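Local coordinates for cystathionine beta-lyase family protein, YNBB B.subtilis ortholog (Clostridium acetobutylicum, PDB 3HVY), which is probably a pyridoxal-phosphate-dependent lyase of the cystathionine beta-lyase and methionine gamma-lyase type, possibly involved in aluminium resistance, at residues I86-E90 against E229-V233. Residues are numbered along the deposited sequence; the frame is centred on the assembly and turned at random.
With NA (sodium ion), chain X; EDO (1,2-ethanediol), chain Z.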
loop_
_atom_site.group_PDB
_atom_site.type_symbol
_atom_site.label_atom_id
_atom_site.label_comp_id
_atom_site.label_asym_id
_atom_site.label_seq_id
_atom_site.Cartn_x
_atom_site.Cartn_y
_atom_site.Cartn_z
ATOM N N ILE D 86 -13.126 -21.008 12.329
ATOM C CA ILE D 86 -13.728 -21.570 11.115
ATOM C C ILE D 86 -13.334 -23.039 10.930
ATOM O O ILE D 86 -14.170 -23.906 10.617
ATOM C CB ILE D 86 -13.334 -20.757 9.860
ATOM C CG1 ILE D 86 -14.020 -19.392 9.925
ATOM C CG2 ILE D 86 -13.694 -21.521 8.558
ATOM C CD1 ILE D 86 -13.443 -18.325 8.925
ATOM N N PHE D 87 -12.061 -23.320 11.149
ATOM C CA PHE D 87 -11.543 -24.665 10.957
ATOM C C PHE D 87 -11.745 -25.587 12.167
ATOM O O PHE D 87 -11.414 -26.762 12.121
ATOM C CB PHE D 87 -10.052 -24.598 10.589
ATOM C CG PHE D 87 -9.803 -24.201 9.160
ATOM C CD1 PHE D 87 -10.040 -25.094 8.137
ATOM C CD2 PHE D 87 -9.339 -22.938 8.838
ATOM C CE1 PHE D 87 -9.797 -24.746 6.791
ATOM C CE2 PHE D 87 -9.109 -22.574 7.535
ATOM C CZ PHE D 87 -9.325 -23.489 6.496
ATOM N N ASN D 88 -12.259 -25.023 13.246
ATOM C CA ASN D 88 -12.445 -25.727 14.520
ATOM C C ASN D 88 -11.153 -26.326 15.055
ATOM O O ASN D 88 -11.122 -27.491 15.483
ATOM C CB ASN D 88 -13.577 -26.753 14.391
ATOM C CG ASN D 88 -14.907 -26.089 14.137
ATOM O OD1 ASN D 88 -15.293 -25.192 14.878
ATOM N ND2 ASN D 88 -15.616 -26.518 13.099
ATOM N N THR D 89 -10.101 -25.502 15.040
ATOM C CA THR D 89 -8.779 -25.886 15.524
ATOM C C THR D 89 -8.429 -25.044 16.755
ATOM O O THR D 89 -9.049 -24.005 17.004
ATOM C CB THR D 89 -7.699 -25.635 14.456
ATOM O OG1 THR D 89 -7.602 -24.221 14.149
ATOM C CG2 THR D 89 -7.969 -26.449 13.235
ATOM N N GLU D 90 -7.465 -25.496 17.532
ATOM C CA GLU D 90 -6.949 -24.688 18.649
ATOM C C GLU D 90 -6.288 -23.407 18.142
ATOM O O GLU D 90 -6.462 -22.352 18.714
ATOM C CB GLU D 90 -5.900 -25.454 19.436
ATOM C CG GLU D 90 -6.458 -26.627 20.193
ATOM C CD GLU D 90 -5.378 -27.499 20.814
ATOM O OE1 GLU D 90 -4.165 -27.305 20.591
ATOM O OE2 GLU D 90 -5.768 -28.389 21.559
ATOM N N GLU D 229 -14.114 -29.285 6.869
ATOM C CA GLU D 229 -12.715 -29.258 6.487
ATOM C C GLU D 229 -12.038 -30.461 7.184
ATOM O O GLU D 229 -12.638 -31.127 8.008
ATOM C CB GLU D 229 -12.098 -27.924 6.941
ATOM C CG GLU D 229 -12.702 -26.693 6.263
ATOM C CD GLU D 229 -12.515 -26.684 4.765
ATOM O OE1 GLU D 229 -11.499 -27.246 4.322
ATOM O OE2 GLU D 229 -13.389 -26.111 4.022
ATOM N N PRO D 230 -10.816 -30.798 6.789
ATOM C CA PRO D 230 -10.135 -31.991 7.347
ATOM C C PRO D 230 -9.945 -31.932 8.866
ATOM O O PRO D 230 -9.924 -32.952 9.532
ATOM C CB PRO D 230 -8.819 -31.993 6.613
ATOM C CG PRO D 230 -9.103 -31.236 5.340
ATOM C CD PRO D 230 -10.040 -30.160 5.726
ATOM N N THR D 231 -9.848 -30.713 9.404
ATOM C CA THR D 231 -9.687 -30.479 10.824
ATOM C C THR D 231 -10.952 -30.836 11.615
ATOM O O THR D 231 -10.921 -30.979 12.826
ATOM C CB THR D 231 -9.254 -29.048 11.082
ATOM O OG1 THR D 231 -10.095 -28.154 10.363
ATOM C CG2 THR D 231 -7.823 -28.849 10.637
ATOM N N ASP D 232 -12.063 -30.964 10.912
ATOM C CA ASP D 232 -13.333 -31.381 11.504
ATOM C C ASP D 232 -13.425 -32.910 11.567
ATOM O O ASP D 232 -14.358 -33.443 12.153
ATOM C CB ASP D 232 -14.501 -30.885 10.661
ATOM C CG ASP D 232 -14.624 -29.364 10.656
ATOM O OD1 ASP D 232 -14.690 -28.806 11.744
ATOM O OD2 ASP D 232 -14.667 -28.717 9.578
ATOM N N VAL D 233 -12.507 -33.624 10.919
ATOM C CA VAL D 233 -12.555 -35.098 10.949
ATOM C C VAL D 233 -11.235 -35.731 11.405
ATOM O O VAL D 233 -10.860 -36.808 10.962
ATOM C CB VAL D 233 -13.077 -35.654 9.562
ATOM C CG1 VAL D 233 -14.541 -35.173 9.322
ATOM C CG2 VAL D 233 -12.223 -35.224 8.460
HETATM NA NA NA X . -15.625 -22.992 15.363
HETATM C C1 EDO Z . -18.826 -26.679 10.562
HETATM O O1 EDO Z . -18.187 -25.801 11.533
HETATM C C2 EDO Z . -18.174 -28.034 10.368
HETATM O O2 EDO Z . -18.810 -29.024 11.210
HETATM O O HOH W 1 -15.268 -25.984 9.286
HETATM O O HOH W 2 -9.503 -29.643 14.842
HETATM O O HOH W 3 -17.611 -23.228 16.696
HETATM O O HOH W 4 -13.867 -23.225 17.330
#
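The amide of N88 and the carboxylate of D232 meet with their planes turned 60° apart, yet the bond between them is nearly straight. N88 ND2 lies 2.8 Å from D232 OD1, which is close to the amide plane and accepts on its syn lone pair. At the other end of the same amide, N88 OD1 binds a sodium ion at 2.3 Å, alongside the carbonyl of N85 and two waters, so metal and carboxylate together fix the rotation of the group; the cation would be expected to polarise the amide and strengthen its N-H donors. Within its own loop D232 is steadied by the backbone N-H of E229, whose N lies 2.8 Å from OD2 on the anti lone pair; across the contact, a water donates to both OD2 and the carbonyl of I86. Beside this pair, the T231 hydroxyl donates to F87 O over 2.6 Å, arriving in the carbonyl plane at one of the oxygen's lone pairs. A chi1 of 49° tucks T231 OG1 between the two backbone branches, which aims the hydroxyl at F87 O and leaves CG2 to touch T89 CG2 at 3.5 Å. N88, the first residue beyond helix 74-87, has a positive phi and closes the helix in a Schellman motif, and the contact ties this C-terminal end to the 3-10 turn that starts at P230, in the loop connecting strands 214-218 and 237-241, neighbours in the mixed sheet of a PLP-dependent aminotransferase-clan fold. On the buried side, E229 CG approaches the F87 ring obliquely, 3.5 Å from CE1, with a kink at chi2 (-62°) and the carboxylate plane steeply inclined to the ring. That carboxylate is engaged beyond the ring, in a salt bridge with R184 and hydrogen bonds from N219 and the backbone N of F224, while F87 also meets the ring of Y256.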